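Local atomic coordinates of transcriptional activator PlcR protein (Bacillus thuringiensis, PDB entry 3U3W), a protein that activates transcription of virulence genes as a quorum-sensing regulator, binding DNA when in complex with the signal peptide PapR. Residues N230-I235 and F267-M272; E214-V219 and R247-E252; D47-I52 and I58-F63; L136-L141 and E158-N163. All blocks are in the same frame, centred on the assembly; numbering follows the deposited sequence. Where two conformers were deposited one is given.

Interaction 1: residues N230-I235 and F267-M272; sequences NSMALI and FDILEM
Ile269, Leu270 and Met272 reach from the end of helix 253-269 to Met232 and Ala233, in the loop between helices 212-228 and 235-248. Ile269 is the first to touch. Its CD1 lies 4.1 Å from SD of Met232, and the two side chains cross at about a right angle. Leu270 follows with both methyl groups. CD1 sits 3.6 Å from the backbone O of Met232 and also meets its CB. CD2 packs 4.1 Å from SD of Met232 and slightly farther from CE. The Met232 chain bends at its last torsion (chi3 -79°), which keeps both SD and CE near CD2 of Leu270. At Glu271 the chain takes a positive phi and closes a Schellman motif, with Met272 N bonded to Phe267 O at 2.8 Å. This turn ends the helix and brings Met272 round to the loop. The Met272 side chain is extended, and its CE stops 4.0 Å from the O of Ala233. On the partner side Met232 also packs on Phe266 of helix 253-269 and on Met232 of the second subunit. The contact therefore lies at the interface with the second subunit. The Met232 side chain meets Ile269 and Leu270 by apolar packing, while Met272 CE and Leu270 CD1 lie against backbone carbonyl oxygens. Such packing is weakly directional, and its closeness depends on how the side chains fit together.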
loop_
_atom_site.group_PDB
_atom_site.type_symbol
_atom_site.label_atom_id
_atom_site.label_comp_id
_atom_site.label_asym_id
_atom_site.label_seq_id
_atom_site.Cartn_x
_atom_site.Cartn_y
_atom_site.Cartn_z
ATOM N N ASN A 230 10.262 -0.291 -0.970
ATOM C CA ASN A 230 10.374 0.954 -1.714
ATOM C C ASN A 230 9.631 2.140 -1.104
ATOM O O ASN A 230 8.967 2.897 -1.815
ATOM C CB ASN A 230 9.950 0.738 -3.167
ATOM C CG ASN A 230 10.788 -0.322 -3.859
ATOM O OD1 ASN A 230 10.258 -1.278 -4.418
ATOM N ND2 ASN A 230 12.102 -0.162 -3.809
ATOM N N SER A 231 9.770 2.309 0.207
ATOM C CA SER A 231 9.150 3.424 0.916
ATOM C C SER A 231 10.157 4.509 1.268
ATOM O O SER A 231 11.251 4.211 1.745
ATOM C CB SER A 231 8.474 2.929 2.189
ATOM O OG SER A 231 7.535 3.867 2.656
ATOM N N MET A 232 9.762 5.759 1.041
ATOM C CA MET A 232 10.595 6.938 1.277
ATOM C C MET A 232 10.069 7.697 2.478
ATOM O O MET A 232 10.608 8.750 2.831
ATOM C CB MET A 232 10.478 7.919 0.095
ATOM C CG MET A 232 11.312 7.648 -1.094
ATOM S SD MET A 232 11.437 9.081 -2.174
ATOM C CE MET A 232 9.862 9.018 -3.029
ATOM N N ALA A 233 8.978 7.216 3.060
ATOM C CA ALA A 233 8.266 8.000 4.066
ATOM C C ALA A 233 9.175 8.469 5.239
ATOM O O ALA A 233 9.166 9.641 5.629
ATOM C CB ALA A 233 7.040 7.218 4.572
ATOM N N LEU A 234 9.971 7.549 5.775
ATOM C CA LEU A 234 10.821 7.846 6.915
ATOM C C LEU A 234 12.304 7.640 6.626
ATOM O O LEU A 234 13.129 7.724 7.534
ATOM C CB LEU A 234 10.399 6.989 8.115
ATOM C CG LEU A 234 9.034 7.359 8.699
ATOM C CD1 LEU A 234 8.851 6.682 10.011
ATOM C CD2 LEU A 234 8.926 8.878 8.871
ATOM N N ILE A 235 12.650 7.383 5.368
ATOM C CA ILE A 235 14.021 6.971 5.045
ATOM C C ILE A 235 15.042 8.092 5.285
ATOM O O ILE A 235 16.160 7.830 5.708
ATOM C CB ILE A 235 14.156 6.393 3.594
ATOM C CG1 ILE A 235 15.491 5.676 3.425
ATOM C CG2 ILE A 235 14.026 7.495 2.542
ATOM C CD1 ILE A 235 15.399 4.204 3.549
ATOM N N PHE A 267 15.675 14.825 2.328
ATOM C CA PHE A 267 15.027 16.054 2.786
ATOM C C PHE A 267 14.851 17.048 1.636
ATOM O O PHE A 267 13.823 17.715 1.537
ATOM C CB PHE A 267 15.764 16.687 3.977
ATOM C CG PHE A 267 15.755 15.829 5.215
ATOM C CD1 PHE A 267 14.876 14.759 5.326
ATOM C CD2 PHE A 267 16.629 16.077 6.259
ATOM C CE1 PHE A 267 14.866 13.958 6.456
ATOM C CE2 PHE A 267 16.634 15.275 7.394
ATOM C CZ PHE A 267 15.752 14.216 7.490
ATOM N N ASP A 268 15.861 17.141 0.775
ATOM C CA ASP A 268 15.796 18.016 -0.387
ATOM C C ASP A 268 14.654 17.609 -1.305
ATOM O O ASP A 268 13.651 18.315 -1.421
ATOM C CB ASP A 268 17.116 17.998 -1.162
ATOM C CG ASP A 268 17.036 18.773 -2.472
ATOM O OD1 ASP A 268 16.797 19.999 -2.416
ATOM O OD2 ASP A 268 17.214 18.159 -3.554
ATOM N N ILE A 269 14.802 16.458 -1.949
ATOM C CA ILE A 269 13.818 16.023 -2.941
ATOM C C ILE A 269 12.397 15.863 -2.400
ATOM O O ILE A 269 11.437 16.039 -3.147
ATOM C CB ILE A 269 14.223 14.732 -3.698
ATOM C CG1 ILE A 269 14.023 13.504 -2.822
ATOM C CG2 ILE A 269 15.646 14.819 -4.217
ATOM C CD1 ILE A 269 13.533 12.306 -3.588
ATOM N N LEU A 270 12.245 15.527 -1.121
ATOM C CA LEU A 270 10.899 15.437 -0.550
ATOM C C LEU A 270 10.412 16.785 -0.005
ATOM O O LEU A 270 9.304 16.891 0.529
ATOM C CB LEU A 270 10.802 14.332 0.501
ATOM C CG LEU A 270 10.871 12.913 -0.070
ATOM C CD1 LEU A 270 10.809 11.846 1.036
ATOM C CD2 LEU A 270 9.757 12.707 -1.098
ATOM N N GLU A 271 11.253 17.806 -0.160
ATOM C CA GLU A 271 10.942 19.166 0.283
ATOM C C GLU A 271 10.608 19.255 1.775
ATOM O O GLU A 271 9.694 19.981 2.163
ATOM C CB GLU A 271 9.804 19.761 -0.557
ATOM C CG GLU A 271 10.205 20.080 -1.994
ATOM C CD GLU A 271 9.013 20.409 -2.883
ATOM O OE1 GLU A 271 8.514 19.489 -3.565
ATOM O OE2 GLU A 271 8.579 21.584 -2.900
ATOM N N MET A 272 11.348 18.516 2.602
ATOM C CA MET A 272 11.120 18.513 4.050
ATOM C C MET A 272 11.883 19.666 4.716
ATOM O O MET A 272 12.921 19.459 5.350
ATOM C CB MET A 272 11.531 17.164 4.649
ATOM C CG MET A 272 10.698 15.983 4.164
ATOM S SD MET A 272 11.431 14.353 4.494
ATOM C CE MET A 272 10.037 13.299 4.125
#

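Interaction 2: residues E214-V219 and R247-E252; sequences ESLYQV and RKLEYE
Helix 212-228 meets the turn after helix 235-248 in the TPR-like C-terminal region, where Leu216 touches Leu249 and Tyr251. The array is built of stacked antiparallel helices, and this contact lies where helix 235-248 gives way to the turn before helix 253-269. That turn begins with a Schellman motif. Glu250 has a positive phi (66°), and its N bonds back to Arg247 O at 3.2 Å. The chain reverses there, with Leu249 before the bend and Tyr251 after it, and both side chains set out toward Leu216. CB of Leu249 lies in the plane of the Tyr251 ring, at its edge, so the two lie together as they face Leu216. Residues of both helices fill in around them. Leu249 also rests on Tyr212, and Tyr251 on Leu246. Nearby, Val219, three residues on from Leu216, packs on Gln241 and Arg242. Leu216 does all the touching on its side. Its CG stands opposite the backbone N (chi1 177°), which carries the isobutyl group out from the helix toward the turn. Leu216 and Leu249 approach at a slant, whereas Leu216 and Tyr251 come from opposite directions. A single methyl group serves both partners. CD2 of Leu216 lies 3.8 Å from CD1 of Leu249. The same CD2 is 3.8 Å from OH of Tyr251 and 4.3 Å from its CZ, meeting the phenol end obliquely.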
loop_
_atom_site.group_PDB
_atom_site.type_symbol
_atom_site.label_atom_id
_atom_site.label_comp_id
_atom_site.label_asym_id
_atom_site.label_seq_id
_atom_site.Cartn_x
_atom_site.Cartn_y
_atom_site.Cartn_z
ATOM N N GLU A 214 21.693 -0.411 20.279
ATOM C CA GLU A 214 20.349 -0.921 20.024
ATOM C C GLU A 214 19.562 0.027 19.113
ATOM O O GLU A 214 18.718 -0.405 18.325
ATOM C CB GLU A 214 19.588 -1.161 21.329
ATOM C CG GLU A 214 19.829 -2.540 21.918
ATOM C CD GLU A 214 19.480 -2.618 23.406
ATOM O OE1 GLU A 214 18.362 -3.056 23.747
ATOM O OE2 GLU A 214 20.329 -2.232 24.233
ATOM N N SER A 215 19.843 1.319 19.240
ATOM C CA SER A 215 19.188 2.326 18.432
ATOM C C SER A 215 19.559 2.076 16.969
ATOM O O SER A 215 18.691 2.027 16.099
ATOM C CB SER A 215 19.627 3.724 18.871
ATOM O OG SER A 215 18.972 4.739 18.129
ATOM N N LEU A 216 20.850 1.910 16.713
ATOM C CA LEU A 216 21.352 1.691 15.357
ATOM C C LEU A 216 20.812 0.375 14.794
ATOM O O LEU A 216 20.540 0.253 13.588
ATOM C CB LEU A 216 22.888 1.709 15.338
ATOM C CG LEU A 216 23.613 1.422 14.021
ATOM C CD1 LEU A 216 23.255 2.450 12.963
ATOM C CD2 LEU A 216 25.125 1.340 14.224
ATOM N N TYR A 217 20.633 -0.601 15.679
ATOM C CA TYR A 217 20.025 -1.862 15.290
ATOM C C TYR A 217 18.630 -1.636 14.727
ATOM O O TYR A 217 18.311 -2.100 13.627
ATOM C CB TYR A 217 19.952 -2.827 16.465
ATOM C CG TYR A 217 19.129 -4.057 16.177
ATOM C CD1 TYR A 217 19.652 -5.118 15.439
ATOM C CD2 TYR A 217 17.824 -4.165 16.645
ATOM C CE1 TYR A 217 18.882 -6.251 15.167
ATOM C CE2 TYR A 217 17.055 -5.295 16.392
ATOM C CZ TYR A 217 17.597 -6.334 15.652
ATOM O OH TYR A 217 16.840 -7.448 15.392
ATOM N N GLN A 218 17.800 -0.927 15.491
ATOM C CA GLN A 218 16.446 -0.611 15.048
ATOM C C GLN A 218 16.456 0.247 13.785
ATOM O O GLN A 218 15.655 0.012 12.886
ATOM C CB GLN A 218 15.657 0.083 16.148
ATOM C CG GLN A 218 15.420 -0.799 17.352
ATOM C CD GLN A 218 14.402 -1.877 17.066
ATOM O OE1 GLN A 218 13.604 -1.760 16.136
ATOM N NE2 GLN A 218 14.428 -2.941 17.855
ATOM N N VAL A 219 17.362 1.222 13.726
ATOM C CA VAL A 219 17.493 2.099 12.559
ATOM C C VAL A 219 17.805 1.313 11.279
ATOM O O VAL A 219 17.117 1.463 10.260
ATOM C CB VAL A 219 18.575 3.191 12.761
ATOM C CG1 VAL A 219 18.902 3.873 11.440
ATOM C CG2 VAL A 219 18.107 4.210 13.745
ATOM N N ARG A 247 27.812 8.545 15.126
ATOM C CA ARG A 247 28.633 9.541 15.809
ATOM C C ARG A 247 28.913 9.119 17.257
ATOM O O ARG A 247 30.047 9.159 17.708
ATOM C CB ARG A 247 27.969 10.924 15.756
ATOM C CG ARG A 247 28.923 12.097 15.934
ATOM C CD ARG A 247 28.391 13.346 15.215
ATOM N NE ARG A 247 26.984 13.597 15.516
ATOM C CZ ARG A 247 26.548 14.265 16.583
ATOM N NH1 ARG A 247 27.415 14.766 17.456
ATOM N NH2 ARG A 247 25.243 14.432 16.779
ATOM N N LYS A 248 27.883 8.691 17.974
ATOM C CA LYS A 248 28.059 8.289 19.364
ATOM C C LYS A 248 28.905 7.032 19.481
ATOM O O LYS A 248 29.648 6.863 20.454
ATOM C CB LYS A 248 26.709 8.074 20.055
ATOM C CG LYS A 248 25.973 9.347 20.324
ATOM C CD LYS A 248 26.883 10.325 21.043
ATOM C CE LYS A 248 26.295 11.726 21.073
ATOM N NZ LYS A 248 25.224 11.868 22.102
ATOM N N LEU A 249 28.785 6.152 18.490
ATOM C CA LEU A 249 29.496 4.880 18.519
ATOM C C LEU A 249 30.927 5.026 17.987
ATOM O O LEU A 249 31.667 4.052 17.927
ATOM C CB LEU A 249 28.724 3.809 17.744
ATOM C CG LEU A 249 27.450 3.306 18.422
ATOM C CD1 LEU A 249 26.698 2.355 17.503
ATOM C CD2 LEU A 249 27.762 2.629 19.773
ATOM N N GLU A 250 31.300 6.243 17.599
ATOM C CA GLU A 250 32.676 6.549 17.198
ATOM C C GLU A 250 33.146 5.841 15.925
ATOM O O GLU A 250 34.293 5.410 15.831
ATOM C CB GLU A 250 33.646 6.280 18.354
ATOM C CG GLU A 250 33.485 7.271 19.496
ATOM C CD GLU A 250 34.420 6.993 20.653
ATOM O OE1 GLU A 250 34.187 6.005 21.385
ATOM O OE2 GLU A 250 35.392 7.761 20.824
ATOM N N TYR A 251 32.255 5.735 14.947
ATOM C CA TYR A 251 32.620 5.239 13.624
ATOM C C TYR A 251 33.514 6.230 12.920
ATOM O O TYR A 251 33.680 7.366 13.371
ATOM C CB TYR A 251 31.380 5.022 12.769
ATOM C CG TYR A 251 30.673 3.732 13.048
ATOM C CD1 TYR A 251 30.008 3.519 14.257
ATOM C CD2 TYR A 251 30.667 2.717 12.105
ATOM C CE1 TYR A 251 29.359 2.324 14.505
ATOM C CE2 TYR A 251 30.023 1.524 12.345
ATOM C CZ TYR A 251 29.369 1.328 13.536
ATOM O OH TYR A 251 28.733 0.123 13.742
ATOM N N GLU A 252 34.071 5.799 11.793
ATOM C CA GLU A 252 34.937 6.662 11.014
ATOM C C GLU A 252 34.130 7.837 10.475
ATOM O O GLU A 252 32.935 7.711 10.205
ATOM C CB GLU A 252 35.610 5.879 9.885
ATOM C CG GLU A 252 37.063 6.276 9.667
ATOM C CD GLU A 252 37.816 6.452 10.983
ATOM O OE1 GLU A 252 38.278 5.432 11.546
ATOM O OE2 GLU A 252 37.937 7.609 11.454
#

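Interaction 3: residues D47-I52 and I58-F63; sequences DILQGI and IPIIHF
Leu49 of helix 46-56 meets Phe63 and Ile60, which follow it after the rest of that helix and a short loop. Its CB sets out along the flank of its helix, neither straight at the other segment nor from it. The first torsion then places CG opposite the backbone N (chi1 -170°), and this swings the branched end toward 58-63. There the two methyl groups part. CD1 goes to the aromatic ring, 4.0 Å from CD2 of Phe63 and 4.2 Å from its CG. It approaches the ring obliquely, near the bond that joins the ring to the rest of the side chain. The Leu49 and Phe63 side chains run alongside one another, head to tail. CD2 of Leu49 takes the other partner and lies 4.3 Å from CG2 of Ile60. Both segments belong to the helix-turn-helix domain of the XRE type, and this contact is part of its hydrophobic interior. Phe63 extends that interior to helix 4-16, where it packs on Leu6 and Ile10. Ile60 and Phe63 both also touch Ala53, one turn further along the helix of Leu49. The second subunit comes close as well, with its Met46 on Leu49 and its Ile61 on Ile60. Ile48, the residue just before Leu49 in the same helix, packs against a phosphate of the bound DNA.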
loop_
_atom_site.group_PDB
_atom_site.type_symbol
_atom_site.label_atom_id
_atom_site.label_comp_id
_atom_site.label_asym_id
_atom_site.label_seq_id
_atom_site.Cartn_x
_atom_site.Cartn_y
_atom_site.Cartn_z
ATOM N N ASP A 47 -20.813 -15.500 -1.564
ATOM C CA ASP A 47 -20.721 -15.911 -2.961
ATOM C C ASP A 47 -21.202 -14.804 -3.901
ATOM O O ASP A 47 -20.447 -14.314 -4.741
ATOM C CB ASP A 47 -21.497 -17.218 -3.205
ATOM C CG ASP A 47 -22.825 -17.277 -2.444
ATOM O OD1 ASP A 47 -23.347 -16.215 -2.040
ATOM O OD2 ASP A 47 -23.353 -18.396 -2.250
ATOM N N ILE A 48 -22.461 -14.405 -3.752
ATOM C CA ILE A 48 -23.046 -13.355 -4.585
ATOM C C ILE A 48 -22.320 -11.999 -4.515
ATOM O O ILE A 48 -22.138 -11.340 -5.543
ATOM C CB ILE A 48 -24.552 -13.196 -4.302
ATOM C CG1 ILE A 48 -25.261 -14.532 -4.570
ATOM C CG2 ILE A 48 -25.147 -12.078 -5.146
ATOM C CD1 ILE A 48 -26.766 -14.509 -4.405
ATOM N N LEU A 49 -21.877 -11.594 -3.325
ATOM C CA LEU A 49 -21.185 -10.310 -3.189
ATOM C C LEU A 49 -19.834 -10.345 -3.880
ATOM O O LEU A 49 -19.447 -9.414 -4.581
ATOM C CB LEU A 49 -20.963 -9.963 -1.725
ATOM C CG LEU A 49 -20.461 -8.534 -1.528
ATOM C CD1 LEU A 49 -21.418 -7.519 -2.182
ATOM C CD2 LEU A 49 -20.298 -8.248 -0.044
ATOM N N GLN A 50 -19.116 -11.427 -3.630
ATOM C CA GLN A 50 -17.825 -11.697 -4.227
ATOM C C GLN A 50 -17.920 -11.613 -5.757
ATOM O O GLN A 50 -17.124 -10.938 -6.408
ATOM C CB GLN A 50 -17.366 -13.079 -3.753
ATOM C CG GLN A 50 -16.688 -13.933 -4.794
ATOM C CD GLN A 50 -15.389 -13.332 -5.230
ATOM O OE1 GLN A 50 -14.726 -12.640 -4.453
ATOM N NE2 GLN A 50 -15.018 -13.565 -6.485
ATOM N N GLY A 51 -18.928 -12.273 -6.312
ATOM C CA GLY A 51 -19.224 -12.192 -7.729
ATOM C C GLY A 51 -19.511 -10.785 -8.219
ATOM O O GLY A 51 -18.900 -10.326 -9.186
ATOM N N ILE A 52 -20.447 -10.096 -7.570
ATOM C CA ILE A 52 -20.779 -8.725 -7.971
ATOM C C ILE A 52 -19.559 -7.798 -7.898
ATOM O O ILE A 52 -19.332 -6.991 -8.799
ATOM C CB ILE A 52 -21.922 -8.148 -7.120
ATOM C CG1 ILE A 52 -23.250 -8.785 -7.512
ATOM C CG2 ILE A 52 -22.006 -6.632 -7.253
ATOM C CD1 ILE A 52 -24.299 -8.641 -6.434
ATOM N N ILE A 58 -14.596 -3.910 -8.054
ATOM C CA ILE A 58 -14.605 -3.113 -6.838
ATOM C C ILE A 58 -14.028 -3.938 -5.697
ATOM O O ILE A 58 -14.491 -5.054 -5.451
ATOM C CB ILE A 58 -16.037 -2.685 -6.475
ATOM C CG1 ILE A 58 -16.664 -1.865 -7.614
ATOM C CG2 ILE A 58 -16.055 -1.959 -5.126
ATOM C CD1 ILE A 58 -16.167 -0.417 -7.729
ATOM N N PRO A 59 -12.997 -3.408 -5.013
ATOM C CA PRO A 59 -12.478 -4.062 -3.807
ATOM C C PRO A 59 -13.638 -4.340 -2.866
ATOM O O PRO A 59 -14.476 -3.468 -2.613
ATOM C CB PRO A 59 -11.546 -3.008 -3.202
ATOM C CG PRO A 59 -11.130 -2.179 -4.356
ATOM C CD PRO A 59 -12.302 -2.143 -5.299
ATOM N N ILE A 60 -13.698 -5.560 -2.366
ATOM C CA ILE A 60 -14.857 -5.999 -1.605
ATOM C C ILE A 60 -15.058 -5.181 -0.327
ATOM O O ILE A 60 -16.185 -5.017 0.132
ATOM C CB ILE A 60 -14.787 -7.511 -1.307
ATOM C CG1 ILE A 60 -14.694 -8.302 -2.623
ATOM C CG2 ILE A 60 -16.000 -7.961 -0.530
ATOM C CD1 ILE A 60 -13.365 -8.148 -3.401
ATOM N N ILE A 61 -13.972 -4.654 0.235
ATOM C CA ILE A 61 -14.066 -3.895 1.487
ATOM C C ILE A 61 -14.931 -2.649 1.280
ATOM O O ILE A 61 -15.516 -2.113 2.222
ATOM C CB ILE A 61 -12.651 -3.523 2.064
ATOM C CG1 ILE A 61 -12.762 -2.816 3.422
ATOM C CG2 ILE A 61 -11.847 -2.669 1.080
ATOM C CD1 ILE A 61 -13.376 -3.651 4.523
ATOM N N HIS A 62 -15.028 -2.212 0.029
ATOM C CA HIS A 62 -15.840 -1.054 -0.298
ATOM C C HIS A 62 -17.300 -1.254 0.082
ATOM O O HIS A 62 -17.944 -0.351 0.601
ATOM C CB HIS A 62 -15.743 -0.714 -1.781
ATOM C CG HIS A 62 -16.555 0.480 -2.170
ATOM N ND1 HIS A 62 -16.406 1.709 -1.565
ATOM C CD2 HIS A 62 -17.539 0.631 -3.087
ATOM C CE1 HIS A 62 -17.251 2.569 -2.100
ATOM N NE2 HIS A 62 -17.948 1.942 -3.031
ATOM N N PHE A 63 -17.833 -2.434 -0.185
ATOM C CA PHE A 63 -19.235 -2.662 0.113
ATOM C C PHE A 63 -19.467 -2.762 1.611
ATOM O O PHE A 63 -20.533 -2.405 2.118
ATOM C CB PHE A 63 -19.747 -3.881 -0.639
ATOM C CG PHE A 63 -19.643 -3.735 -2.119
ATOM C CD1 PHE A 63 -20.391 -2.778 -2.777
ATOM C CD2 PHE A 63 -18.779 -4.524 -2.849
ATOM C CE1 PHE A 63 -20.288 -2.627 -4.140
ATOM C CE2 PHE A 63 -18.672 -4.374 -4.213
ATOM C CZ PHE A 63 -19.424 -3.429 -4.857
#

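Interaction 4: residues L136-L141 and E158-N163; sequences LELKKL and ENAIAN
Leu138 and Ile161 face each other between helices 131-143 and 153-167. The two short segments run nearly antiparallel, at 159°, with axes 9.8 Å apart. Leu138 has CG opposite its carbonyl carbon (chi1 -71°). Ile161 matches it, with CG1 opposite its own carbonyl carbon (chi1 -69°). Their side chains then pass side by side, each pointing toward the other's helix and overlapping along their lengths. CB of Leu138 lies 3.6 Å from CG1 of Ile161 and 3.8 Å from its CD1. Further out, CD1 of Leu138 passes CG1 of Ile161 and ends 4.1 Å from CB of Ala160. Lys139 comes in at about a right angle to Ile161. Only its aliphatic part takes part, through CG at 3.9 Å from CD1 of Ile161. The rest of the Lys139 chain is extended, carrying NZ to a hydrogen bond with the OH of Tyr165. These helices belong to the TPR-like array of the C-terminal region. Helix 153-167 also lines the peptide site, where Asn159 bonds to the backbone of the bound peptide. Ala160 packs on an aromatic side chain of that peptide and, from the protein, on Val121. The contact is apolar, and the lysine adds methylene groups at its border while its charged end is held elsewhere. Cohesion here therefore rests on shape and the exclusion of water.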
loop_
_atom_site.group_PDB
_atom_site.type_symbol
_atom_site.label_atom_id
_atom_site.label_comp_id
_atom_site.label_asym_id
_atom_site.label_seq_id
_atom_site.Cartn_x
_atom_site.Cartn_y
_atom_site.Cartn_z
ATOM N N LEU A 136 -3.826 10.459 28.993
ATOM C CA LEU A 136 -5.046 9.947 29.614
ATOM C C LEU A 136 -6.228 9.928 28.643
ATOM O O LEU A 136 -7.042 9.010 28.665
ATOM C CB LEU A 136 -5.396 10.752 30.868
ATOM C CG LEU A 136 -4.502 10.487 32.087
ATOM C CD1 LEU A 136 -4.701 11.536 33.189
ATOM C CD2 LEU A 136 -4.715 9.073 32.629
ATOM N N GLU A 137 -6.329 10.950 27.797
ATOM C CA GLU A 137 -7.390 10.986 26.802
ATOM C C GLU A 137 -7.176 9.893 25.746
ATOM O O GLU A 137 -8.115 9.192 25.354
ATOM C CB GLU A 137 -7.480 12.361 26.155
ATOM C CG GLU A 137 -8.018 13.440 27.086
ATOM C CD GLU A 137 -9.291 13.009 27.815
ATOM O OE1 GLU A 137 -10.212 12.457 27.173
ATOM O OE2 GLU A 137 -9.366 13.217 29.045
ATOM N N LEU A 138 -5.935 9.742 25.305
ATOM C CA LEU A 138 -5.591 8.672 24.375
ATOM C C LEU A 138 -5.909 7.284 24.939
ATOM O O LEU A 138 -6.514 6.463 24.259
ATOM C CB LEU A 138 -4.128 8.774 23.968
ATOM C CG LEU A 138 -3.916 9.971 23.063
ATOM C CD1 LEU A 138 -2.462 10.094 22.666
ATOM C CD2 LEU A 138 -4.803 9.804 21.847
ATOM N N LYS A 139 -5.525 7.035 26.188
ATOM C CA LYS A 139 -5.831 5.762 26.829
ATOM C C LYS A 139 -7.333 5.485 26.872
ATOM O O LYS A 139 -7.761 4.336 26.835
ATOM C CB LYS A 139 -5.211 5.687 28.235
ATOM C CG LYS A 139 -3.719 5.376 28.204
ATOM C CD LYS A 139 -3.086 5.351 29.586
ATOM C CE LYS A 139 -1.741 4.630 29.521
ATOM N NZ LYS A 139 -0.914 4.779 30.742
ATOM N N LYS A 140 -8.129 6.543 26.924
ATOM C CA LYS A 140 -9.577 6.400 27.002
ATOM C C LYS A 140 -10.157 5.961 25.664
ATOM O O LYS A 140 -11.098 5.177 25.620
ATOM C CB LYS A 140 -10.228 7.695 27.513
ATOM C CG LYS A 140 -10.277 7.788 29.048
ATOM C CD LYS A 140 -10.616 9.203 29.556
ATOM C CE LYS A 140 -11.806 9.819 28.818
ATOM N NZ LYS A 140 -12.131 11.197 29.317
ATOM N N LEU A 141 -9.589 6.464 24.573
ATOM C CA LEU A 141 -9.922 5.964 23.241
ATOM C C LEU A 141 -9.621 4.469 23.150
ATOM O O LEU A 141 -10.399 3.712 22.583
ATOM C CB LEU A 141 -9.147 6.722 22.162
ATOM C CG LEU A 141 -9.292 8.241 22.127
ATOM C CD1 LEU A 141 -8.510 8.862 20.946
ATOM C CD2 LEU A 141 -10.758 8.636 22.083
ATOM N N GLU A 158 -1.533 3.793 20.369
ATOM C CA GLU A 158 -0.455 3.352 21.243
ATOM C C GLU A 158 0.891 3.957 20.873
ATOM O O GLU A 158 1.707 4.257 21.752
ATOM C CB GLU A 158 -0.378 1.830 21.286
ATOM C CG GLU A 158 -1.505 1.218 22.104
ATOM C CD GLU A 158 -1.643 -0.271 21.873
ATOM O OE1 GLU A 158 -2.787 -0.769 21.792
ATOM O OE2 GLU A 158 -0.605 -0.946 21.771
ATOM N N ASN A 159 1.124 4.142 19.575
ATOM C CA ASN A 159 2.374 4.714 19.125
ATOM C C ASN A 159 2.465 6.160 19.582
ATOM O O ASN A 159 3.493 6.568 20.104
ATOM C CB ASN A 159 2.552 4.585 17.600
ATOM C CG ASN A 159 3.743 5.400 17.077
ATOM O OD1 ASN A 159 4.901 4.984 17.145
ATOM N ND2 ASN A 159 3.458 6.576 16.589
ATOM N N ALA A 160 1.396 6.932 19.402
ATOM C CA ALA A 160 1.339 8.303 19.954
ATOM C C ALA A 160 1.598 8.337 21.476
ATOM O O ALA A 160 2.436 9.093 21.957
ATOM C CB ALA A 160 0.003 8.984 19.617
ATOM N N ILE A 161 0.897 7.491 22.223
ATOM C CA ILE A 161 1.139 7.378 23.650
ATOM C C ILE A 161 2.620 7.110 23.953
ATOM O O ILE A 161 3.214 7.768 24.803
ATOM C CB ILE A 161 0.256 6.289 24.286
ATOM C CG1 ILE A 161 -1.216 6.723 24.279
ATOM C CG2 ILE A 161 0.730 5.994 25.698
ATOM C CD1 ILE A 161 -2.214 5.613 24.632
ATOM N N ALA A 162 3.224 6.158 23.241
ATOM C CA ALA A 162 4.631 5.817 23.474
ATOM C C ALA A 162 5.596 6.976 23.150
ATOM O O ALA A 162 6.593 7.174 23.848
ATOM C CB ALA A 162 5.004 4.576 22.688
ATOM N N ASN A 163 5.290 7.730 22.090
ATOM C CA ASN A 163 6.062 8.912 21.715
ATOM C C ASN A 163 6.050 9.965 22.809
ATOM O O ASN A 163 7.036 10.653 23.031
ATOM C CB ASN A 163 5.484 9.567 20.445
ATOM C CG ASN A 163 5.835 8.808 19.164
ATOM O OD1 ASN A 163 6.685 7.925 19.160
ATOM N ND2 ASN A 163 5.183 9.169 18.069
#

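How the interactions relate
From the N terminus, interaction 3 comes first and closes a short loop between helices 46-56 and 61-65 in the DNA-binding domain. The chain then enters the TPR-like region. Interaction 4 closes a second loop there by pairing helices 131-143 and 153-167 beside the peptide site. Interactions 1 and 2 follow and cross: 230-235 opens interaction 1 before 247-252 closes interaction 2, and 267-272 closes interaction 1 last. Together they link the ends and turns of helices 212-228, 235-248 and 253-269 within the array, with centres 21 Å apart and no direct touch. Interactions 3 and 2 lie on opposite sides of the chain's centre. Interactions 1 and 3 both touch the second subunit.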